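Long-range contacts in inositol-1-monophosphatase (Thermotoga maritima, PDB 2P3N), which hydrolyses the phosphate ester of inositol 1-phosphate, the 1-phosphate of fructose 1,6-bisphosphate and several other phosphate esters with the help of magnesium: residues Pro92-Ser97 with His112-Asn117; Leu116-Tyr121 with Ala177-Ala182; Ala141-Cys146 with Lys166-Ile171; Asp201-Leu206 with Ala224-Lys229; Val216-Gly221 with Ser228-Phe233. One frame throughout, in Å; residues are numbered along the deposited sequence.

Contact 1 of 5, residues Pro92-Ser97 with His112-Asn117; sequences PNFSIS and HAPALN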
# COMPACT_ATOMS: atom_id res chain seq x y z
N PRO A 92 7.29 10.94 -4.09
CA PRO A 92 7.39 9.91 -3.04
C PRO A 92 8.77 9.60 -2.46
O PRO A 92 8.86 8.93 -1.43
CB PRO A 92 6.74 8.69 -3.70
CG PRO A 92 7.02 8.91 -5.17
CD PRO A 92 6.75 10.38 -5.34
N ASN A 93 9.84 10.08 -3.10
CA ASN A 93 11.18 9.79 -2.61
C ASN A 93 11.70 10.66 -1.46
O ASN A 93 12.61 11.47 -1.63
CB ASN A 93 12.21 9.79 -3.75
CG ASN A 93 12.03 8.61 -4.69
OD1 ASN A 93 11.13 8.61 -5.53
ND2 ASN A 93 12.87 7.61 -4.53
N PHE A 94 11.11 10.47 -0.30
CA PHE A 94 11.55 11.17 0.89
C PHE A 94 11.46 10.15 2.02
O PHE A 94 10.72 9.17 1.91
CB PHE A 94 10.67 12.41 1.16
CG PHE A 94 9.26 12.09 1.53
CD1 PHE A 94 8.90 11.92 2.87
CD2 PHE A 94 8.28 11.97 0.55
CE1 PHE A 94 7.58 11.65 3.22
CE2 PHE A 94 6.95 11.69 0.90
CZ PHE A 94 6.61 11.53 2.24
N SER A 95 12.23 10.35 3.08
CA SER A 95 12.24 9.42 4.19
C SER A 95 12.61 10.07 5.52
O SER A 95 12.95 11.25 5.58
CB SER A 95 13.22 8.29 3.89
OG SER A 95 14.49 8.81 3.53
N ILE A 96 12.51 9.27 6.58
CA ILE A 96 12.86 9.70 7.93
C ILE A 96 14.03 8.82 8.30
O ILE A 96 13.98 7.61 8.11
CB ILE A 96 11.74 9.45 8.95
CG1 ILE A 96 10.41 10.01 8.45
CG2 ILE A 96 12.10 10.11 10.26
CD1 ILE A 96 9.27 9.80 9.47
N SER A 97 15.08 9.40 8.85
CA SER A 97 16.22 8.59 9.20
C SER A 97 16.59 8.70 10.68
O SER A 97 16.55 9.79 11.27
CB SER A 97 17.40 8.98 8.32
OG SER A 97 18.38 7.96 8.32
N HIS A 112 12.89 5.20 6.77
CA HIS A 112 11.50 4.91 6.45
C HIS A 112 10.88 5.87 5.43
O HIS A 112 10.60 7.02 5.75
CB HIS A 112 10.65 4.89 7.73
CG HIS A 112 9.19 4.67 7.49
ND1 HIS A 112 8.70 3.52 6.91
CD2 HIS A 112 8.12 5.47 7.70
CE1 HIS A 112 7.39 3.62 6.79
NE2 HIS A 112 7.01 4.79 7.26
N ALA A 113 10.69 5.38 4.21
CA ALA A 113 10.09 6.16 3.14
C ALA A 113 8.60 5.92 3.29
O ALA A 113 8.08 4.88 2.89
CB ALA A 113 10.58 5.68 1.79
N PRO A 114 7.89 6.90 3.86
CA PRO A 114 6.44 6.86 4.10
C PRO A 114 5.54 6.59 2.90
O PRO A 114 4.72 5.67 2.92
CB PRO A 114 6.16 8.22 4.75
CG PRO A 114 7.51 8.64 5.33
CD PRO A 114 8.45 8.21 4.25
N ALA A 115 5.67 7.40 1.86
CA ALA A 115 4.82 7.24 0.68
C ALA A 115 5.06 5.93 -0.05
O ALA A 115 4.25 5.52 -0.88
CB ALA A 115 5.02 8.42 -0.29
N LEU A 116 6.16 5.27 0.25
CA LEU A 116 6.47 4.03 -0.44
C LEU A 116 6.23 2.82 0.43
O LEU A 116 6.19 1.70 -0.07
CB LEU A 116 7.94 4.03 -0.89
CG LEU A 116 8.46 5.13 -1.82
CD1 LEU A 116 9.92 4.85 -2.14
CD2 LEU A 116 7.64 5.18 -3.10
N ASN A 117 6.07 3.04 1.73
CA ASN A 117 5.89 1.96 2.69
C ASN A 117 7.11 1.04 2.68
O ASN A 117 7.01 -0.18 2.71
CB ASN A 117 4.62 1.17 2.39
CG ASN A 117 3.40 1.81 2.98
OD1 ASN A 117 3.26 1.89 4.20
ND2 ASN A 117 2.52 2.30 2.13
O HOH W 1 8.16 8.23 1.15
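I96 and H112 form an antiparallel hydrogen-bonded pair at the open end of the hairpin of strands 95-102 and 105-113, inside the large mixed sheet, and beyond it the two chains splay apart into loops that still touch. H112 N gives to I96 O at 3.0 Å, in the carbonyl plane and fairly straight at 160°; a return bond from I96 N to H112 O is likely, though that oxygen is less surely placed. One residue toward the loops, the CA-H of A113 points at F94 O. Past that point a water takes over the bridging: it donates to P92 O and F94 O and accepts from A115 N, at 2.7 Å from that nitrogen. The same water sits 3.6 Å above one face of the F94 ring, over its centre.

F94 carries much of the side-chain packing. Its CG is wedged between the backbone N and the carbonyl carbon (chi1 67°), which turns the ring back over the partner chain, where CE1 meets P114 CG at 3.7 Å and CE2 meets A115 CB at 4.0 Å. This is the edge of the metal-dependent phosphatase centre of the inositol monophosphatase fold: S95 exchanges a backbone hydrogen bond with D82, a residue that by similarity binds substrate and the second magnesium, and S95 OG bonds to S176 OG. Farther out, P92 CB lies 3.8 Å from A115 CB and 3.7 Å from L116 CD2. L116 also packs on L116 of a second subunit, while the P92 ring touches R188 of that same neighbour.

Contact 2 of 5, residues Leu116-Tyr121 with Ala177-Ala182; sequences LNETLY and AALNAA
L120 and L179 meet methyl to methyl where the inward face of strand 118-123 packs on helix 177-185. The short segments run at 69° to each other, with their axes 9.6 Å apart at closest approach. In L179, CG lies anti to the backbone N (chi1 -169°), and its two methyls part toward different partners: CD1 reaches L120 CD1 at 4.0 Å, and CD2 reaches L116 CD1 at 4.1 Å. The leucines L120 and L179 cross at about a right angle. L120 has chi2 at 94°, away from the usual staggered values, and its other methyl, CD2, lies 3.8 Å from A182 CB and 3.6 Å from A182 O.

E118 points the same way as L120 and runs extended beyond CG. Its OE2 passes L179 CD1 at 4.1 Å and hydrogen-bonds to Y183 OH, while OE1 makes a salt bridge to R188, so the carboxylate is gripped from two residues beside this apolar patch. N117 and E118 both face A113, a G1 bulge at the start of the strand. L179 also touches A113 and S95 of the neighbouring strands, and A178 touches V111 and S95, while N180 and A181 pack on F192 of strand 191-195.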
# COMPACT_ATOMS: atom_id res chain seq x y z
N LEU A 116 6.16 5.27 0.25
CA LEU A 116 6.47 4.03 -0.44
C LEU A 116 6.23 2.82 0.43
O LEU A 116 6.19 1.70 -0.07
CB LEU A 116 7.94 4.03 -0.89
CG LEU A 116 8.46 5.13 -1.82
CD1 LEU A 116 9.92 4.85 -2.14
CD2 LEU A 116 7.64 5.18 -3.10
N ASN A 117 6.07 3.04 1.73
CA ASN A 117 5.89 1.96 2.69
C ASN A 117 7.11 1.04 2.68
O ASN A 117 7.01 -0.18 2.71
CB ASN A 117 4.62 1.17 2.39
CG ASN A 117 3.40 1.81 2.98
OD1 ASN A 117 3.26 1.89 4.20
ND2 ASN A 117 2.52 2.30 2.13
N GLU A 118 8.28 1.66 2.64
CA GLU A 118 9.53 0.92 2.64
C GLU A 118 10.28 1.26 3.90
O GLU A 118 10.54 2.43 4.18
CB GLU A 118 10.36 1.30 1.43
CG GLU A 118 9.67 1.02 0.12
CD GLU A 118 10.55 1.32 -1.06
OE1 GLU A 118 10.29 0.72 -2.13
OE2 GLU A 118 11.48 2.15 -0.93
N THR A 119 10.62 0.24 4.67
CA THR A 119 11.36 0.44 5.90
C THR A 119 12.61 -0.44 5.84
O THR A 119 12.54 -1.66 5.98
CB THR A 119 10.54 0.07 7.16
OG1 THR A 119 9.24 0.67 7.10
CG2 THR A 119 11.25 0.61 8.42
N LEU A 120 13.74 0.21 5.61
CA LEU A 120 15.02 -0.45 5.54
C LEU A 120 15.75 -0.19 6.85
O LEU A 120 15.78 0.94 7.33
CB LEU A 120 15.80 0.11 4.35
CG LEU A 120 15.00 -0.06 3.05
CD1 LEU A 120 14.21 1.20 2.79
CD2 LEU A 120 15.93 -0.34 1.88
N TYR A 121 16.31 -1.23 7.45
CA TYR A 121 17.03 -1.06 8.71
C TYR A 121 18.12 -2.09 8.92
O TYR A 121 18.16 -3.12 8.26
CB TYR A 121 16.06 -1.13 9.90
CG TYR A 121 15.19 -2.36 9.87
CD1 TYR A 121 14.04 -2.41 9.08
CD2 TYR A 121 15.54 -3.49 10.60
CE1 TYR A 121 13.27 -3.56 9.01
CE2 TYR A 121 14.77 -4.65 10.54
CZ TYR A 121 13.64 -4.68 9.74
OH TYR A 121 12.90 -5.83 9.67
N ALA A 177 18.90 11.06 0.11
CA ALA A 177 20.22 10.55 0.46
C ALA A 177 20.11 9.23 1.23
O ALA A 177 20.60 8.18 0.78
CB ALA A 177 20.96 11.58 1.30
N ALA A 178 19.47 9.29 2.39
CA ALA A 178 19.30 8.11 3.22
C ALA A 178 18.69 6.94 2.43
O ALA A 178 19.19 5.82 2.47
CB ALA A 178 18.43 8.45 4.43
N LEU A 179 17.61 7.22 1.71
CA LEU A 179 16.95 6.18 0.93
C LEU A 179 17.82 5.64 -0.20
O LEU A 179 17.71 4.47 -0.55
CB LEU A 179 15.63 6.72 0.37
CG LEU A 179 14.68 5.70 -0.26
CD1 LEU A 179 14.37 4.57 0.73
CD2 LEU A 179 13.40 6.41 -0.66
N ASN A 180 18.68 6.47 -0.77
CA ASN A 180 19.54 6.02 -1.86
C ASN A 180 20.66 5.13 -1.37
O ASN A 180 21.08 4.22 -2.07
CB ASN A 180 20.15 7.21 -2.62
CG ASN A 180 19.17 7.85 -3.58
OD1 ASN A 180 19.46 8.87 -4.20
ND2 ASN A 180 17.99 7.25 -3.71
N ALA A 181 21.14 5.40 -0.16
CA ALA A 181 22.21 4.60 0.41
C ALA A 181 21.64 3.24 0.75
O ALA A 181 22.27 2.21 0.49
CB ALA A 181 22.74 5.26 1.67
N ALA A 182 20.44 3.24 1.32
CA ALA A 182 19.73 2.03 1.73
C ALA A 182 19.36 1.16 0.53
O ALA A 182 19.29 -0.06 0.63
CB ALA A 182 18.48 2.39 2.51

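Contact 3 of 5, residues Ala141-Cys146 with Lys166-Ile171; sequences ASLEEC and KRTRRI
The two loops come closest at E144 and T168, whose CA atoms lie 4.5 Å apart, and the CA-H of T168 points almost straight at L143 O (CA to O 3.2 Å, 169° at the hydrogen). From here the chains go on into strands 147-150 and 170-172. L143 is the main apolar piece: its CD2 lies 3.5 Å from R167 CB and 3.8 Å from R167 NH1, the two side chains passing at a slant, and it continues onto I238, M164 and F191. These strands are parallel neighbours at one border of the five-stranded mixed sheet, and helix 156-167 is the crossover between them, making a beta-alpha-beta unit; this contact lies where the chain enters its two strands.

R169 folds back along the backbone of E144 and E145. Bends at chi2 (87°) and chi3 (71°) lay its guanidinium there, with E145 C over one face and NH2 3.5 Å from E145 CA. E144 OE2 stands 4.7 Å from R169 NE, near but not in contact. Replacing R169 with an alanine would probably uncover the backbone of E145 and take away the positive charge that lies near the E144 carboxylate. R169 also packs on I85 of a second subunit, and E144 on F34 of that subunit.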
# COMPACT_ATOMS: atom_id res chain seq x y z
N ALA A 141 29.09 -6.86 -10.94
CA ALA A 141 30.52 -6.59 -10.86
C ALA A 141 31.00 -5.77 -12.06
O ALA A 141 32.09 -5.20 -12.04
CB ALA A 141 31.30 -7.89 -10.78
N SER A 142 30.19 -5.72 -13.12
CA SER A 142 30.53 -4.96 -14.31
C SER A 142 29.77 -3.65 -14.30
O SER A 142 28.55 -3.62 -14.16
CB SER A 142 30.17 -5.74 -15.58
OG SER A 142 30.44 -4.95 -16.73
N LEU A 143 30.50 -2.56 -14.46
CA LEU A 143 29.88 -1.25 -14.46
C LEU A 143 28.85 -1.14 -15.57
O LEU A 143 27.92 -0.35 -15.48
CB LEU A 143 30.95 -0.18 -14.64
CG LEU A 143 30.72 1.11 -13.86
CD1 LEU A 143 30.95 0.85 -12.38
CD2 LEU A 143 31.67 2.18 -14.36
N GLU A 144 29.00 -1.95 -16.62
CA GLU A 144 28.07 -1.89 -17.74
C GLU A 144 26.70 -2.46 -17.38
O GLU A 144 25.69 -2.07 -17.97
CB GLU A 144 28.64 -2.64 -18.96
CG GLU A 144 28.76 -4.17 -18.82
CD GLU A 144 27.49 -4.93 -19.19
OE1 GLU A 144 27.57 -6.17 -19.37
OE2 GLU A 144 26.41 -4.30 -19.31
N GLU A 145 26.68 -3.38 -16.42
CA GLU A 145 25.42 -3.97 -15.98
C GLU A 145 25.05 -3.36 -14.63
O GLU A 145 24.40 -4.00 -13.80
CB GLU A 145 25.57 -5.49 -15.84
CG GLU A 145 26.57 -5.94 -14.77
CD GLU A 145 26.45 -7.42 -14.42
OE1 GLU A 145 25.37 -7.85 -13.95
OE2 GLU A 145 27.44 -8.16 -14.60
N CYS A 146 25.46 -2.11 -14.43
CA CYS A 146 25.21 -1.40 -13.17
C CYS A 146 24.35 -0.15 -13.26
O CYS A 146 24.28 0.51 -14.30
CB CYS A 146 26.54 -0.99 -12.52
SG CYS A 146 27.32 -2.25 -11.52
N LYS A 166 28.90 6.72 -19.63
CA LYS A 166 29.45 5.83 -20.65
C LYS A 166 29.62 4.38 -20.19
O LYS A 166 29.07 3.46 -20.80
CB LYS A 166 30.79 6.39 -21.14
CG LYS A 166 31.15 6.01 -22.57
CD LYS A 166 30.24 6.68 -23.60
CE LYS A 166 30.43 8.19 -23.64
NZ LYS A 166 30.05 8.88 -22.38
N ARG A 167 30.37 4.17 -19.11
CA ARG A 167 30.61 2.82 -18.59
C ARG A 167 29.49 2.28 -17.70
O ARG A 167 29.68 1.27 -17.01
CB ARG A 167 31.91 2.78 -17.79
CG ARG A 167 33.19 2.88 -18.60
CD ARG A 167 34.38 2.52 -17.72
NE ARG A 167 35.10 3.68 -17.20
CZ ARG A 167 34.53 4.76 -16.65
NH1 ARG A 167 33.21 4.85 -16.54
NH2 ARG A 167 35.30 5.75 -16.21
N THR A 168 28.33 2.91 -17.71
CA THR A 168 27.25 2.48 -16.84
C THR A 168 25.87 2.29 -17.49
O THR A 168 25.48 3.03 -18.40
CB THR A 168 27.14 3.46 -15.63
OG1 THR A 168 26.83 2.73 -14.44
CG2 THR A 168 26.07 4.52 -15.88
N ARG A 169 25.15 1.28 -17.02
CA ARG A 169 23.82 0.95 -17.52
C ARG A 169 22.90 2.17 -17.43
O ARG A 169 22.20 2.50 -18.39
CB ARG A 169 23.23 -0.21 -16.70
CG ARG A 169 21.80 -0.59 -17.03
CD ARG A 169 21.73 -1.60 -18.16
NE ARG A 169 22.20 -2.94 -17.78
CZ ARG A 169 21.63 -3.70 -16.84
NH1 ARG A 169 20.57 -3.26 -16.18
NH2 ARG A 169 22.11 -4.91 -16.58
N ARG A 170 22.92 2.84 -16.27
CA ARG A 170 22.09 4.02 -16.05
C ARG A 170 22.38 4.70 -14.71
O ARG A 170 22.77 4.04 -13.74
CB ARG A 170 20.61 3.64 -16.12
CG ARG A 170 19.68 4.83 -16.23
CD ARG A 170 18.62 4.56 -17.29
NE ARG A 170 19.20 3.92 -18.46
CZ ARG A 170 18.56 3.76 -19.61
NH1 ARG A 170 17.31 4.18 -19.74
NH2 ARG A 170 19.17 3.16 -20.62
N ILE A 171 22.19 6.02 -14.65
CA ILE A 171 22.44 6.75 -13.41
C ILE A 171 21.13 7.32 -12.85
O ILE A 171 20.30 7.83 -13.61
CB ILE A 171 23.43 7.92 -13.62
CG1 ILE A 171 24.80 7.39 -14.05
CG2 ILE A 171 23.55 8.72 -12.32
CD1 ILE A 171 25.57 6.66 -12.95

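Contact 4 of 5, residues Asp201-Leu206 with Ala224-Lys229; sequences DIAAGL and ANAFSK
Chi1 of 50° and chi2 of 72° in I202 set CG1 between the backbone N and the carbonyl carbon and swing CD1 out to A226, 3.4 Å from its O and 3.9 Å from its CA. In L206, one turn on, CG is anti to the backbone N (chi1 -175°), which carries CD1 to the backbone of the same loop, 3.9 Å from both A224 O and N225 C. A203 CB, next to I202 in the chain, lies 4.4 Å from A226 CB. Three side chains of helix 199-211 thus lie along the loop that leads into strand 230-234.

The loop is shaped by its own turn and by a backbone bond between A224 and V216: a type I turn runs from N225 to S228, closed by S228 N to N225 O, and N225 N bonds to S228 OG at 2.9 Å. F231 packs against I202, L206 and A224, while A203 reaches A99 of strand 95-102 and A226 reaches V106 of strand 105-113. At its first turn the helix carries D201, which by similarity binds the second magnesium. Between helix and loop the contact consists of methyl groups on methyl and backbone atoms, so it depends on fit, and the polar bonds described for the loop are made within it and to V216, not to the helix.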
# COMPACT_ATOMS: atom_id res chain seq x y z
N ASP A 201 22.35 12.49 7.18
CA ASP A 201 22.02 12.06 5.83
C ASP A 201 22.60 10.68 5.56
O ASP A 201 22.07 9.94 4.73
CB ASP A 201 22.60 13.04 4.79
CG ASP A 201 21.98 14.42 4.87
OD1 ASP A 201 20.74 14.54 4.69
OD2 ASP A 201 22.74 15.39 5.09
N ILE A 202 23.68 10.32 6.25
CA ILE A 202 24.33 9.04 6.00
C ILE A 202 24.58 8.06 7.15
O ILE A 202 25.01 6.94 6.91
CB ILE A 202 25.68 9.26 5.26
CG1 ILE A 202 26.52 10.33 5.96
CG2 ILE A 202 25.42 9.69 3.83
CD1 ILE A 202 27.11 9.88 7.29
N ALA A 203 24.31 8.46 8.39
CA ALA A 203 24.56 7.58 9.54
C ALA A 203 23.77 6.27 9.49
O ALA A 203 24.29 5.22 9.89
CB ALA A 203 24.26 8.32 10.85
N ALA A 204 22.53 6.33 9.03
CA ALA A 204 21.70 5.14 8.97
C ALA A 204 22.02 4.35 7.73
O ALA A 204 22.13 3.13 7.78
CB ALA A 204 20.24 5.53 8.98
N GLY A 205 22.18 5.04 6.61
CA GLY A 205 22.49 4.36 5.36
C GLY A 205 23.85 3.70 5.37
O GLY A 205 24.15 2.85 4.53
N LEU A 206 24.68 4.07 6.33
CA LEU A 206 26.01 3.52 6.43
C LEU A 206 26.03 2.10 7.00
O LEU A 206 26.64 1.20 6.41
CB LEU A 206 26.89 4.43 7.28
CG LEU A 206 28.35 4.00 7.36
CD1 LEU A 206 29.25 5.20 7.17
CD2 LEU A 206 28.60 3.32 8.70
N ALA A 224 34.82 4.85 5.37
CA ALA A 224 34.18 6.02 5.97
C ALA A 224 33.40 5.73 7.25
O ALA A 224 33.04 4.59 7.53
CB ALA A 224 33.26 6.67 4.95
N ASN A 225 33.16 6.78 8.02
CA ASN A 225 32.41 6.69 9.27
C ASN A 225 31.36 7.78 9.23
O ASN A 225 31.35 8.61 8.31
CB ASN A 225 33.33 6.87 10.48
CG ASN A 225 33.89 8.28 10.59
OD1 ASN A 225 34.57 8.77 9.69
ND2 ASN A 225 33.62 8.93 11.72
N ALA A 226 30.47 7.80 10.22
CA ALA A 226 29.38 8.77 10.29
C ALA A 226 29.81 10.23 10.13
O ALA A 226 28.99 11.10 9.82
CB ALA A 226 28.62 8.61 11.62
N PHE A 227 31.11 10.49 10.29
CA PHE A 227 31.60 11.86 10.22
C PHE A 227 32.55 12.18 9.06
O PHE A 227 33.42 13.04 9.17
CB PHE A 227 32.24 12.20 11.57
CG PHE A 227 31.33 11.91 12.74
CD1 PHE A 227 30.29 12.78 13.07
CD2 PHE A 227 31.46 10.72 13.45
CE1 PHE A 227 29.38 12.46 14.08
CE2 PHE A 227 30.55 10.39 14.47
CZ PHE A 227 29.51 11.27 14.78
N SER A 228 32.36 11.48 7.94
CA SER A 228 33.18 11.69 6.76
C SER A 228 32.43 12.70 5.88
O SER A 228 31.21 12.79 5.93
CB SER A 228 33.37 10.38 6.01
OG SER A 228 33.76 9.36 6.92
N LYS A 229 33.17 13.46 5.07
CA LYS A 229 32.55 14.47 4.21
C LYS A 229 32.08 13.95 2.85
O LYS A 229 31.07 14.43 2.32
CB LYS A 229 33.51 15.65 4.02
CG LYS A 229 34.95 15.26 3.71
CD LYS A 229 35.84 16.49 3.52
CE LYS A 229 37.28 16.08 3.28
NZ LYS A 229 38.15 17.26 3.03

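Contact 5 of 5, residues Val216-Gly221 with Ser228-Phe233; sequences VTDFSG and SKNFIF
The F219 ring stacks over the N230 side chain, its plane 23° from that of the amide. Along its rim the ring takes I232, whose CG1 comes to F219 CD2 at 3.6 Å, near the ring plane. I232 CD1 reaches on into the corner beside D218 O, 3.5 Å away, so the isoleucine fills the angle between the strand and the turn that follows it. A lysine in place of F219 has no flat ring, which would probably leave I232 CG1 poorly covered and the N230 amide freer to turn.

On the sheet face shared by V216 and F233, the two side chains run side by side. V216 CG1 is the bump here, lodged between F233 CE2 at 3.7 Å and the edge of the F231 ring, with CD1 of F231 at 3.9 Å. T217 and I232 are the hydrogen-bonded antiparallel pair, T217 N to I232 O at 3.0 Å and I232 N to T217 O at 2.7 Å, and T217 CG2 rests on I232 CB. Past T217 the chain turns from D218 to G221, and S220 N meets D218 OD2 from above the carboxylate plane, an Asx turn. Strand 215-217 borders the five-stranded sheet next to strand 230-234; helix 239-253 packs on F219, T217 and I232, and helix 199-211 on V216, F231 and F233.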
# COMPACT_ATOMS: atom_id res chain seq x y z
N VAL A 216 31.23 1.12 2.24
CA VAL A 216 30.94 2.51 2.52
C VAL A 216 32.31 3.16 2.78
O VAL A 216 33.04 2.75 3.68
CB VAL A 216 30.03 2.67 3.76
CG1 VAL A 216 29.65 4.14 3.95
CG2 VAL A 216 28.78 1.82 3.61
N THR A 217 32.65 4.15 1.96
CA THR A 217 33.93 4.82 2.13
C THR A 217 33.90 6.27 1.69
O THR A 217 32.89 6.76 1.15
CB THR A 217 35.03 4.13 1.31
OG1 THR A 217 36.28 4.77 1.58
CG2 THR A 217 34.75 4.24 -0.18
N ASP A 218 35.01 6.96 1.93
CA ASP A 218 35.16 8.35 1.54
C ASP A 218 35.72 8.31 0.11
O ASP A 218 35.89 7.24 -0.46
CB ASP A 218 36.14 9.08 2.46
CG ASP A 218 37.58 8.81 2.10
OD1 ASP A 218 38.03 7.64 2.21
OD2 ASP A 218 38.27 9.77 1.68
N PHE A 219 36.02 9.47 -0.45
CA PHE A 219 36.54 9.52 -1.81
C PHE A 219 37.96 8.96 -1.97
O PHE A 219 38.39 8.65 -3.09
CB PHE A 219 36.48 10.95 -2.35
CG PHE A 219 35.08 11.40 -2.72
CD1 PHE A 219 34.85 12.71 -3.13
CD2 PHE A 219 34.01 10.51 -2.67
CE1 PHE A 219 33.56 13.13 -3.49
CE2 PHE A 219 32.72 10.92 -3.03
CZ PHE A 219 32.50 12.24 -3.44
N SER A 220 38.68 8.82 -0.87
CA SER A 220 40.04 8.30 -0.93
C SER A 220 40.05 6.77 -0.88
O SER A 220 41.12 6.15 -0.94
CB SER A 220 40.87 8.87 0.23
OG SER A 220 40.42 8.40 1.49
N GLY A 221 38.86 6.18 -0.78
CA GLY A 221 38.75 4.73 -0.73
C GLY A 221 38.97 4.18 0.67
O GLY A 221 38.89 2.97 0.91
N SER A 228 32.36 11.48 7.94
CA SER A 228 33.18 11.69 6.76
C SER A 228 32.43 12.70 5.88
O SER A 228 31.21 12.79 5.93
CB SER A 228 33.37 10.38 6.01
OG SER A 228 33.76 9.36 6.92
N LYS A 229 33.17 13.46 5.07
CA LYS A 229 32.55 14.47 4.21
C LYS A 229 32.08 13.95 2.85
O LYS A 229 31.07 14.43 2.32
CB LYS A 229 33.51 15.65 4.02
CG LYS A 229 34.95 15.26 3.71
CD LYS A 229 35.84 16.49 3.52
CE LYS A 229 37.28 16.08 3.28
NZ LYS A 229 38.15 17.26 3.03
N ASN A 230 32.80 12.99 2.29
CA ASN A 230 32.45 12.41 1.00
C ASN A 230 32.05 10.97 1.24
O ASN A 230 32.62 10.30 2.10
CB ASN A 230 33.64 12.43 0.04
CG ASN A 230 34.63 13.53 0.36
OD1 ASN A 230 34.27 14.70 0.45
ND2 ASN A 230 35.90 13.15 0.52
N PHE A 231 31.09 10.48 0.46
CA PHE A 231 30.62 9.11 0.63
C PHE A 231 30.41 8.30 -0.63
O PHE A 231 29.81 8.77 -1.61
CB PHE A 231 29.32 9.11 1.45
CG PHE A 231 29.55 9.19 2.92
CD1 PHE A 231 29.88 8.05 3.64
CD2 PHE A 231 29.46 10.40 3.59
CE1 PHE A 231 30.12 8.12 5.00
CE2 PHE A 231 29.70 10.47 4.94
CZ PHE A 231 30.03 9.33 5.65
N ILE A 232 30.90 7.07 -0.59
CA ILE A 232 30.77 6.16 -1.71
C ILE A 232 30.19 4.85 -1.20
O ILE A 232 30.85 4.11 -0.46
CB ILE A 232 32.14 5.86 -2.38
CG1 ILE A 232 32.77 7.17 -2.87
CG2 ILE A 232 31.96 4.88 -3.55
CD1 ILE A 232 34.15 7.01 -3.49
N PHE A 233 28.93 4.58 -1.56
CA PHE A 233 28.25 3.35 -1.17
C PHE A 233 28.28 2.41 -2.37
O PHE A 233 27.99 2.82 -3.50
CB PHE A 233 26.80 3.61 -0.77
CG PHE A 233 26.64 4.55 0.39
CD1 PHE A 233 26.67 5.93 0.20
CD2 PHE A 233 26.44 4.06 1.68
CE1 PHE A 233 26.51 6.80 1.27
CE2 PHE A 233 26.29 4.93 2.76
CZ PHE A 233 26.32 6.30 2.56

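How the contacts relate
Contacts 1 and 2 share L116 and N117 and sit on neighbouring strands of the large sheet, their centres 7 Å apart, joined by H112 ND1 to T119 OG1 at 2.9 Å. Contacts 4 and 5 share S228 and K229, with centres 9 Å apart, and I202 packs on F231 between them. Helix 177-185 links the two groups: A181 CB touches G205 CA of contact 4 and F233 CE2 of contact 5. The bound magnesium lies nearest contact 1, about 8 Å from the S95 side chain. Contacts 2 and 4 hold A177 and D201, which by similarity bind substrate and the second magnesium respectively. Contact 3 stands apart, touching none of the others.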